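Local coordinates for putative fructosamine-3-kinase (Thermobifida fusca YX, PDB 3F7W), which probably acts as a kinase of the fructosamine kinase family, which phosphorylates sugar-derived adducts, although its own activity is only inferred, at residues A6-E11 / V44-D49; R95-E100 / V200-D205; E103-Q108 / D235-A240. All coordinates share one frame; numbering follows the deposited sequence.

Contact 1 of 3, residues A6-E11 / V44-D49. With EDO (1,2-ethanediol), chain G.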
loop_
_atom_site.group_PDB
_atom_site.type_symbol
_atom_site.label_atom_id
_atom_site.label_comp_id
_atom_site.label_asym_id
_atom_site.label_seq_id
_atom_site.Cartn_x
_atom_site.Cartn_y
_atom_site.Cartn_z
ATOM N N ALA A 6 -3.914 22.696 13.913
ATOM C CA ALA A 6 -5.294 23.180 13.965
ATOM C C ALA A 6 -5.574 24.226 12.891
ATOM O O ALA A 6 -6.581 24.154 12.182
ATOM C CB ALA A 6 -5.646 23.711 15.365
ATOM N N ALA A 7 -4.663 25.183 12.741
ATOM C CA ALA A 7 -4.830 26.232 11.745
ATOM C C ALA A 7 -4.851 25.657 10.331
ATOM O O ALA A 7 -5.667 26.057 9.515
ATOM C CB ALA A 7 -3.696 27.271 11.872
ATOM N N ARG A 8 -3.906 24.765 10.043
ATOM C CA ARG A 8 -3.767 24.180 8.704
ATOM C C ARG A 8 -5.019 23.368 8.330
ATOM O O ARG A 8 -5.548 23.488 7.214
ATOM C CB ARG A 8 -2.468 23.371 8.646
ATOM C CG ARG A 8 -1.214 24.277 8.752
ATOM C CD ARG A 8 0.016 23.566 9.302
ATOM N NE ARG A 8 0.441 22.454 8.454
ATOM C CZ ARG A 8 1.462 21.646 8.733
ATOM N NH1 ARG A 8 2.202 21.840 9.826
ATOM N NH2 ARG A 8 1.760 20.668 7.903
ATOM N N VAL A 9 -5.540 22.604 9.292
ATOM C CA VAL A 9 -6.766 21.814 9.076
ATOM C C VAL A 9 -7.960 22.709 8.791
ATOM O O VAL A 9 -8.713 22.503 7.829
ATOM C CB VAL A 9 -7.031 20.845 10.264
ATOM C CG1 VAL A 9 -8.400 20.180 10.151
ATOM C CG2 VAL A 9 -5.943 19.791 10.299
ATOM N N THR A 10 -8.149 23.746 9.594
ATOM C CA THR A 10 -9.238 24.663 9.327
ATOM C C THR A 10 -9.153 25.296 7.936
ATOM O O THR A 10 -10.169 25.406 7.239
ATOM C CB THR A 10 -9.318 25.739 10.419
ATOM O OG1 THR A 10 -9.595 25.075 11.661
ATOM C CG2 THR A 10 -10.419 26.795 10.097
ATOM N N GLU A 11 -7.956 25.704 7.537
ATOM C CA GLU A 11 -7.755 26.280 6.211
ATOM C C GLU A 11 -8.118 25.276 5.122
ATOM O O GLU A 11 -8.763 25.625 4.134
ATOM C CB GLU A 11 -6.294 26.710 6.035
ATOM C CG GLU A 11 -5.985 27.435 4.718
ATOM C CD GLU A 11 -6.631 28.806 4.631
ATOM O OE1 GLU A 11 -6.576 29.559 5.625
ATOM O OE2 GLU A 11 -7.185 29.132 3.562
ATOM N N VAL A 44 -4.864 13.108 10.921
ATOM C CA VAL A 44 -4.095 14.140 10.209
ATOM C C VAL A 44 -2.607 13.767 10.247
ATOM O O VAL A 44 -2.058 13.462 11.330
ATOM C CB VAL A 44 -4.347 15.529 10.821
ATOM C CG1 VAL A 44 -3.514 16.614 10.149
ATOM C CG2 VAL A 44 -5.894 15.888 10.801
ATOM N N LYS A 45 -1.996 13.737 9.063
ATOM C CA LYS A 45 -0.540 13.643 8.906
ATOM C C LYS A 45 -0.048 15.037 8.577
ATOM O O LYS A 45 -0.687 15.782 7.805
ATOM C CB LYS A 45 -0.132 12.727 7.766
ATOM C CG LYS A 45 -0.575 11.322 7.878
ATOM C CD LYS A 45 -0.199 10.525 6.655
ATOM C CE LYS A 45 -0.698 9.083 6.782
ATOM N NZ LYS A 45 -0.119 8.245 5.693
ATOM N N ALA A 46 1.085 15.398 9.142
ATOM C CA ALA A 46 1.632 16.736 8.904
ATOM C C ALA A 46 3.148 16.712 8.992
ATOM O O ALA A 46 3.717 16.197 9.943
ATOM C CB ALA A 46 1.068 17.747 9.910
ATOM N N LEU A 47 3.788 17.309 7.994
ATOM C CA LEU A 47 5.189 17.630 8.075
ATOM C C LEU A 47 5.352 18.836 9.002
ATOM O O LEU A 47 4.454 19.660 9.096
ATOM C CB LEU A 47 5.707 18.001 6.698
ATOM C CG LEU A 47 5.820 16.819 5.756
ATOM C CD1 LEU A 47 5.880 17.304 4.304
ATOM C CD2 LEU A 47 7.061 16.089 6.168
ATOM N N PRO A 48 6.478 18.928 9.698
ATOM C CA PRO A 48 6.645 20.119 10.542
ATOM C C PRO A 48 6.665 21.385 9.678
ATOM O O PRO A 48 7.100 21.336 8.526
ATOM C CB PRO A 48 8.000 19.894 11.228
ATOM C CG PRO A 48 8.347 18.475 11.015
ATOM C CD PRO A 48 7.626 18.017 9.775
ATOM N N ASP A 49 6.338 22.482 10.339
ATOM C CA ASP A 49 6.497 23.791 9.792
ATOM C C ASP A 49 7.938 24.011 9.379
ATOM O O ASP A 49 8.884 23.772 10.147
ATOM C CB ASP A 49 6.032 24.839 10.807
ATOM C CG ASP A 49 4.555 24.687 11.152
ATOM O OD1 ASP A 49 4.191 23.643 11.743
ATOM O OD2 ASP A 49 3.763 25.594 10.824
HETATM C C1 EDO G . 2.710 10.555 4.256
HETATM O O1 EDO G . 2.576 9.184 4.653
HETATM C C2 EDO G . 2.798 10.590 2.764
HETATM O O2 EDO G . 1.518 10.197 2.331
#
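In the N-terminal lobe of this protein-kinase-like fold, Arg8 and Val9 of helix 3-13 meet the strand that carries Lys45, whose salt bridges to Glu61 and Asp211 are consistent with the strand lysine, helix glutamate and metal-loop aspartate of protein kinases. Segment 44-49 is the end of that strand and the turn beyond it. Alternate residues Val44 and Ala46 direct their side chains to the helix, whereas Lys45 points away from it, and its NZ bonds O1 of a 1,2-ethanediol, probably from the crystallisation liquor, at 3.0 Å.

The polar part is a fork. Arg8 NH1 and NH2 both donate to Leu47 O, at 3.2 and 3.1 Å, and the oxygen lies only 8° out of the guanidinium plane. NH1 comes in almost head-on to the carbonyl, while NH2 arrives in the carbonyl plane from one side. A bend at chi3 (62°) in an otherwise extended chain turns the guanidinium to present this end. Ala46 CB packs 3.6 Å from Arg8 NH2, obliquely to the plane. Beyond the fork, Asp49 OD1 lies 3.3 Å from Arg8 NH1, the carboxylate turned 85° from the guanidinium; because Asp49 was deposited in two conformers, this salt bridge is doubtful. Asp49 OD2 is hydrogen-bonded to Ser4 OG. The apolar part is small: Val9 CG2 touches Val44 CG2 at 3.9 Å, and Val44 CG1 at nearly the same distance.

Arg8 NH2 has a further partner in Thr86 OG1, so the arginine links the helix to the loop that follows strand 41-46 and to strand 86-90. Strand 41-46 runs between 29-36 and 86-90 in the five-stranded antiparallel sheet, and helix 3-13 also packs on strand 17-26 through Ala6, Val9 and Thr10.

Contact 2 of 3, residues R95-E100 / V200-D205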
loop_
_atom_site.group_PDB
_atom_site.type_symbol
_atom_site.label_atom_id
_atom_site.label_comp_id
_atom_site.label_asym_id
_atom_site.label_seq_id
_atom_site.Cartn_x
_atom_site.Cartn_y
_atom_site.Cartn_z
ATOM N N ARG A 95 -11.496 -1.799 15.859
ATOM C CA ARG A 95 -12.245 -2.808 16.570
ATOM C C ARG A 95 -11.456 -4.090 16.439
ATOM O O ARG A 95 -10.655 -4.226 15.512
ATOM C CB ARG A 95 -13.609 -2.993 15.926
ATOM C CG ARG A 95 -14.495 -1.763 15.949
ATOM C CD ARG A 95 -15.014 -1.451 17.358
ATOM N NE ARG A 95 -15.941 -2.498 17.805
ATOM C CZ ARG A 95 -15.870 -3.184 18.951
ATOM N NH1 ARG A 95 -14.945 -2.937 19.881
ATOM N NH2 ARG A 95 -16.778 -4.123 19.185
ATOM N N PRO A 96 -11.645 -5.031 17.375
ATOM C CA PRO A 96 -11.007 -6.323 17.215
ATOM C C PRO A 96 -11.470 -7.021 15.933
ATOM O O PRO A 96 -12.610 -6.831 15.515
ATOM C CB PRO A 96 -11.460 -7.102 18.458
ATOM C CG PRO A 96 -11.811 -6.048 19.452
ATOM C CD PRO A 96 -12.400 -4.947 18.636
ATOM N N PRO A 97 -10.574 -7.800 15.300
ATOM C CA PRO A 97 -10.951 -8.561 14.108
ATOM C C PRO A 97 -11.982 -9.611 14.440
ATOM O O PRO A 97 -11.944 -10.188 15.526
ATOM C CB PRO A 97 -9.638 -9.236 13.656
ATOM C CG PRO A 97 -8.544 -8.640 14.471
ATOM C CD PRO A 97 -9.157 -7.991 15.679
ATOM N N THR A 98 -12.906 -9.837 13.521
ATOM C CA THR A 98 -13.923 -10.872 13.639
ATOM C C THR A 98 -14.061 -11.580 12.302
ATOM O O THR A 98 -13.801 -10.987 11.254
ATOM C CB THR A 98 -15.287 -10.290 14.032
ATOM O OG1 THR A 98 -15.687 -9.296 13.076
ATOM C CG2 THR A 98 -15.252 -9.662 15.445
ATOM N N PRO A 99 -14.492 -12.849 12.317
ATOM C CA PRO A 99 -14.700 -13.564 11.052
ATOM C C PRO A 99 -15.790 -12.920 10.160
ATOM O O PRO A 99 -15.662 -12.920 8.954
ATOM C CB PRO A 99 -15.089 -14.991 11.506
ATOM C CG PRO A 99 -15.528 -14.856 12.921
ATOM C CD PRO A 99 -14.814 -13.683 13.499
ATOM N N GLU A 100 -16.803 -12.311 10.768
ATOM C CA GLU A 100 -17.850 -11.609 10.026
ATOM C C GLU A 100 -17.302 -10.406 9.254
ATOM O O GLU A 100 -17.650 -10.176 8.090
ATOM C CB GLU A 100 -18.929 -11.125 10.994
ATOM C CG GLU A 100 -19.715 -12.237 11.717
ATOM C CD GLU A 100 -18.987 -12.947 12.884
ATOM O OE1 GLU A 100 -18.078 -12.386 13.554
ATOM O OE2 GLU A 100 -19.373 -14.109 13.141
ATOM N N VAL A 200 -4.430 -2.359 7.768
ATOM C CA VAL A 200 -5.824 -2.829 7.845
ATOM C C VAL A 200 -6.344 -2.533 9.248
ATOM O O VAL A 200 -5.844 -3.069 10.257
ATOM C CB VAL A 200 -5.932 -4.335 7.490
ATOM C CG1 VAL A 200 -7.386 -4.833 7.548
ATOM C CG2 VAL A 200 -5.305 -4.561 6.104
ATOM N N LEU A 201 -7.315 -1.636 9.308
ATOM C CA LEU A 201 -7.965 -1.253 10.549
ATOM C C LEU A 201 -9.343 -1.889 10.592
ATOM O O LEU A 201 -10.246 -1.533 9.828
ATOM C CB LEU A 201 -8.093 0.262 10.662
ATOM C CG LEU A 201 -6.785 1.052 10.574
ATOM C CD1 LEU A 201 -7.050 2.499 10.938
ATOM C CD2 LEU A 201 -5.715 0.462 11.466
ATOM N N TRP A 202 -9.484 -2.851 11.483
ATOM C CA TRP A 202 -10.712 -3.620 11.570
ATOM C C TRP A 202 -11.873 -2.790 12.139
ATOM O O TRP A 202 -11.690 -1.916 13.016
ATOM C CB TRP A 202 -10.472 -4.897 12.367
ATOM C CG TRP A 202 -9.569 -5.837 11.669
ATOM C CD1 TRP A 202 -8.208 -5.839 11.696
ATOM C CD2 TRP A 202 -9.957 -6.914 10.823
ATOM N NE1 TRP A 202 -7.722 -6.865 10.921
ATOM C CE2 TRP A 202 -8.777 -7.539 10.373
ATOM C CE3 TRP A 202 -11.190 -7.418 10.408
ATOM C CZ2 TRP A 202 -8.789 -8.642 9.526
ATOM C CZ3 TRP A 202 -11.204 -8.521 9.557
ATOM C CH2 TRP A 202 -10.006 -9.123 9.131
ATOM N N GLN A 203 -13.048 -3.070 11.588
ATOM C CA GLN A 203 -14.318 -2.475 11.976
ATOM C C GLN A 203 -15.290 -3.620 12.252
ATOM O O GLN A 203 -14.958 -4.779 12.032
ATOM C CB GLN A 203 -14.833 -1.619 10.822
ATOM C CG GLN A 203 -13.898 -0.444 10.461
ATOM C CD GLN A 203 -13.910 0.634 11.512
ATOM O OE1 GLN A 203 -14.601 1.630 11.355
ATOM N NE2 GLN A 203 -13.155 0.443 12.595
ATOM N N ASP A 204 -16.477 -3.299 12.759
ATOM C CA ASP A 204 -17.493 -4.324 12.996
ATOM C C ASP A 204 -17.998 -4.946 11.706
ATOM O O ASP A 204 -18.407 -6.106 11.694
ATOM C CB ASP A 204 -18.685 -3.717 13.749
ATOM C CG ASP A 204 -18.325 -3.272 15.161
ATOM O OD1 ASP A 204 -17.512 -3.955 15.832
ATOM O OD2 ASP A 204 -18.855 -2.220 15.579
ATOM N N ASP A 205 -17.975 -4.178 10.625
ATOM C CA ASP A 205 -18.658 -4.547 9.386
ATOM C C ASP A 205 -17.705 -4.686 8.199
ATOM O O ASP A 205 -18.126 -4.631 7.063
ATOM C CB ASP A 205 -19.750 -3.507 9.070
ATOM C CG ASP A 205 -19.191 -2.104 8.869
ATOM O OD1 ASP A 205 -18.010 -1.845 9.226
ATOM O OD2 ASP A 205 -19.948 -1.241 8.359
HETATM O O HOH W 1 -14.081 -6.956 13.320
HETATM O O HOH W 2 -18.026 -7.837 13.700
#
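The indole of Trp202 is sandwiched between Pro97, across the contact, on one face and Val200 of its own strand on the other. Strand 200-203 forms a beta hairpin with strand 206-209, which probably corresponds to the hairpin that follows the catalytic loop in protein kinases; segment 95-100 leads from the interlobe linker into helix 99-114. Pro97 CB sits 3.8 Å from the centroid of the five-membered ring and 14° off its normal, a CH-pi contact, with the proline crossing the indole at about a right angle. Val200 CG1 is displaced toward the rim of the opposite face. Thr98 O approaches Trp202 CZ3 obliquely, and Ala101 and Ala102 of helix 99-114 also touch the indole.

The second flat group, the Arg95 guanidinium, meets Asp204 at its edge. Arg95 NE donates to the syn side of Asp204 OD1 at 2.9 Å, from somewhat above the carboxylate plane, in a salt bridge to which NH2 adds a weak bond. The two planes stand 75° apart. Arg95 CG lies 4.0 Å from Gln203 CA, and the bends at chi2 and chi3 carry the guanidinium on to Asp204.

Trp202 O is gripped twice, from opposite faces of its carbonyl plane: by Arg95 N at 2.9 Å and by Gln203 NE2 at 2.8 Å, the latter bond nearly straight (174°). Thr98 OG1, which caps Ala101 N at the start of the helix, also anchors two waters. One of them accepts from Thr98 OG1 and donates to Pro96 O and to Gln203 O, lying 2.7 Å from Gln203 O.

Contact 3 of 3, residues E103-Q108 / D235-A240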
loop_
_atom_site.group_PDB
_atom_site.type_symbol
_atom_site.label_atom_id
_atom_site.label_comp_id
_atom_site.label_asym_id
_atom_site.label_seq_id
_atom_site.Cartn_x
_atom_site.Cartn_y
_atom_site.Cartn_z
ATOM N N GLU A 103 -15.058 -11.659 6.224
ATOM C CA GLU A 103 -15.818 -11.969 5.011
ATOM C C GLU A 103 -16.233 -10.697 4.280
ATOM O O GLU A 103 -16.114 -10.585 3.047
ATOM C CB GLU A 103 -17.051 -12.791 5.356
ATOM C CG GLU A 103 -16.735 -14.121 5.996
ATOM C CD GLU A 103 -18.001 -14.853 6.417
ATOM O OE1 GLU A 103 -19.052 -14.609 5.775
ATOM O OE2 GLU A 103 -17.936 -15.656 7.381
ATOM N N ARG A 104 -16.667 -9.701 5.041
ATOM C CA ARG A 104 -17.124 -8.466 4.432
ATOM C C ARG A 104 -15.936 -7.725 3.788
ATOM O O ARG A 104 -16.050 -7.199 2.681
ATOM C CB ARG A 104 -17.841 -7.613 5.468
ATOM C CG ARG A 104 -19.178 -8.248 5.936
ATOM C CD ARG A 104 -19.903 -7.341 6.906
ATOM N NE ARG A 104 -20.384 -6.185 6.160
ATOM C CZ ARG A 104 -21.541 -6.141 5.503
ATOM N NH1 ARG A 104 -22.380 -7.183 5.514
ATOM N NH2 ARG A 104 -21.863 -5.036 4.832
ATOM N N PHE A 105 -14.785 -7.777 4.442
ATOM C CA PHE A 105 -13.575 -7.119 3.931
ATOM C C PHE A 105 -13.113 -7.751 2.619
ATOM O O PHE A 105 -12.675 -7.056 1.716
ATOM C CB PHE A 105 -12.490 -7.160 4.987
ATOM C CG PHE A 105 -11.218 -6.477 4.589
ATOM C CD1 PHE A 105 -11.234 -5.213 3.997
ATOM C CD2 PHE A 105 -9.991 -7.118 4.763
ATOM C CE1 PHE A 105 -10.026 -4.586 3.645
ATOM C CE2 PHE A 105 -8.822 -6.502 4.416
ATOM C CZ PHE A 105 -8.843 -5.230 3.833
ATOM N N GLY A 106 -13.247 -9.078 2.500
ATOM C CA GLY A 106 -12.958 -9.776 1.244
ATOM C C GLY A 106 -13.745 -9.196 0.080
ATOM O O GLY A 106 -13.204 -8.924 -0.980
ATOM N N HIS A 107 -15.032 -8.999 0.283
ATOM C CA HIS A 107 -15.877 -8.377 -0.737
ATOM C C HIS A 107 -15.462 -6.932 -1.060
ATOM O O HIS A 107 -15.475 -6.517 -2.221
ATOM C CB HIS A 107 -17.334 -8.394 -0.281
ATOM C CG HIS A 107 -17.944 -9.767 -0.217
ATOM N ND1 HIS A 107 -19.129 -10.014 0.449
ATOM C CD2 HIS A 107 -17.566 -10.950 -0.763
ATOM C CE1 HIS A 107 -19.445 -11.292 0.316
ATOM N NE2 HIS A 107 -18.511 -11.886 -0.407
ATOM N N GLN A 108 -15.159 -6.155 -0.024
ATOM C CA GLN A 108 -14.710 -4.786 -0.173
ATOM C C GLN A 108 -13.475 -4.699 -1.051
ATOM O O GLN A 108 -13.387 -3.839 -1.936
ATOM C CB GLN A 108 -14.392 -4.149 1.186
ATOM C CG GLN A 108 -15.567 -3.905 2.134
ATOM C CD GLN A 108 -15.115 -3.293 3.430
ATOM O OE1 GLN A 108 -14.573 -3.991 4.327
ATOM N NE2 GLN A 108 -15.237 -1.956 3.522
ATOM N N ASP A 235 -7.690 -16.496 5.609
ATOM C CA ASP A 235 -8.393 -17.403 4.706
ATOM C C ASP A 235 -9.852 -17.004 4.478
ATOM O O ASP A 235 -10.364 -17.155 3.369
ATOM C CB ASP A 235 -8.318 -18.843 5.214
ATOM C CG ASP A 235 -6.942 -19.443 5.052
ATOM O OD1 ASP A 235 -6.215 -18.994 4.158
ATOM O OD2 ASP A 235 -6.607 -20.374 5.813
ATOM N N ARG A 236 -10.523 -16.493 5.510
ATOM C CA ARG A 236 -11.888 -15.988 5.327
ATOM C C ARG A 236 -11.945 -14.783 4.397
ATOM O O ARG A 236 -12.878 -14.665 3.607
ATOM C CB ARG A 236 -12.540 -15.606 6.635
ATOM C CG ARG A 236 -13.033 -16.791 7.432
ATOM C CD ARG A 236 -13.870 -16.334 8.611
ATOM N NE ARG A 236 -14.550 -17.443 9.293
ATOM C CZ ARG A 236 -13.968 -18.287 10.142
ATOM N NH1 ARG A 236 -12.669 -18.201 10.421
ATOM N NH2 ARG A 236 -14.695 -19.241 10.717
ATOM N N VAL A 237 -10.958 -13.895 4.495
ATOM C CA VAL A 237 -10.891 -12.733 3.602
ATOM C C VAL A 237 -10.700 -13.232 2.183
ATOM O O VAL A 237 -11.426 -12.823 1.304
ATOM C CB VAL A 237 -9.758 -11.750 3.970
ATOM C CG1 VAL A 237 -9.605 -10.613 2.886
ATOM C CG2 VAL A 237 -9.986 -11.175 5.413
ATOM N N ARG A 238 -9.721 -14.114 1.970
ATOM C CA ARG A 238 -9.424 -14.626 0.621
ATOM C C ARG A 238 -10.559 -15.445 0.047
ATOM O O ARG A 238 -10.844 -15.332 -1.130
ATOM C CB ARG A 238 -8.126 -15.462 0.606
ATOM C CG ARG A 238 -6.886 -14.608 0.747
ATOM C CD ARG A 238 -5.607 -15.357 0.375
ATOM N NE ARG A 238 -5.386 -16.501 1.262
ATOM C CZ ARG A 238 -4.192 -16.986 1.587
ATOM N NH1 ARG A 238 -3.064 -16.463 1.111
ATOM N NH2 ARG A 238 -4.131 -18.016 2.391
ATOM N N ASP A 239 -11.201 -16.282 0.863
ATOM C CA ASP A 239 -12.353 -17.050 0.413
ATOM C C ASP A 239 -13.506 -16.161 -0.050
ATOM O O ASP A 239 -14.091 -16.395 -1.107
ATOM C CB ASP A 239 -12.865 -17.993 1.524
ATOM C CG ASP A 239 -11.945 -19.176 1.778
ATOM O OD1 ASP A 239 -10.983 -19.383 1.017
ATOM O OD2 ASP A 239 -12.189 -19.894 2.769
ATOM N N ALA A 240 -13.839 -15.154 0.754
ATOM C CA ALA A 240 -14.890 -14.183 0.396
ATOM C C ALA A 240 -14.486 -13.394 -0.861
ATOM O O ALA A 240 -15.278 -13.254 -1.780
ATOM C CB ALA A 240 -15.201 -13.265 1.568
#
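Glu103 opens the helix-helix contact with its backbone: its O lies 3.2 Å from the CB of Ala240, which points toward helix 103-108. The Glu103 carboxylate brings OE2 near the plane of the Arg236 guanidinium, but 4.3 Å from NE, too far for a salt bridge. At Phe105 a trans chi1 (-178°) carries the ring to Val237, where CD2 rests 4.0 Å from Val237 CG1, obliquely to the ring plane. Gly106 marks the closest backbone approach. With no side chain in the way, its CA comes within 4.3 Å of Val237 CA and 3.4 Å of Val237 O, in a CA-H...O contact with 126° at the hydrogen. Here the short helix axes pass 7.0 Å apart and cross at -45°. One turn on from Glu103, His107 has Glu103 O over one ring face, toward the rim, and brings CD2, at the ring edge, to 3.4 Å from Ala240 O.

No hydrogen bond joins the two segments, which meet through close packing of Phe105, Gly106, Val237 and Ala240. The polar link between the helices lies just beyond, where His107 NE2 is hydrogen-bonded to Glu243 of helix 234-244, which would restrain the ring's rotation. The charges of Glu103 and Arg236 can probably add only a modest attraction at the margin.

In the fold
Contacts 2 and 3 share helix 99-114 and lie about 11 Å apart between centres. They touch directly: Asp205 O is 2.9 Å from Arg104 NE, probably a hydrogen bond, Val200 CG1 meets Phe105 CE2 at 3.8 Å, and Trp202 CH2 reaches Val237 CG2 at 4.2 Å. Hairpin, helix 99-114 and helix 234-244 thus pack mutually. Contact 1 belongs to the other lobe, its centre about 29 Å from that of contact 2 and about 36 Å from that of contact 3. An unidentified ligand lies about 9 Å from the side chain of Val44 and about 8 Å from that of Gln203, near contacts 1 and 2 alike; the side chain of Phe105 in contact 3 is about 13 Å from this unidentified ligand.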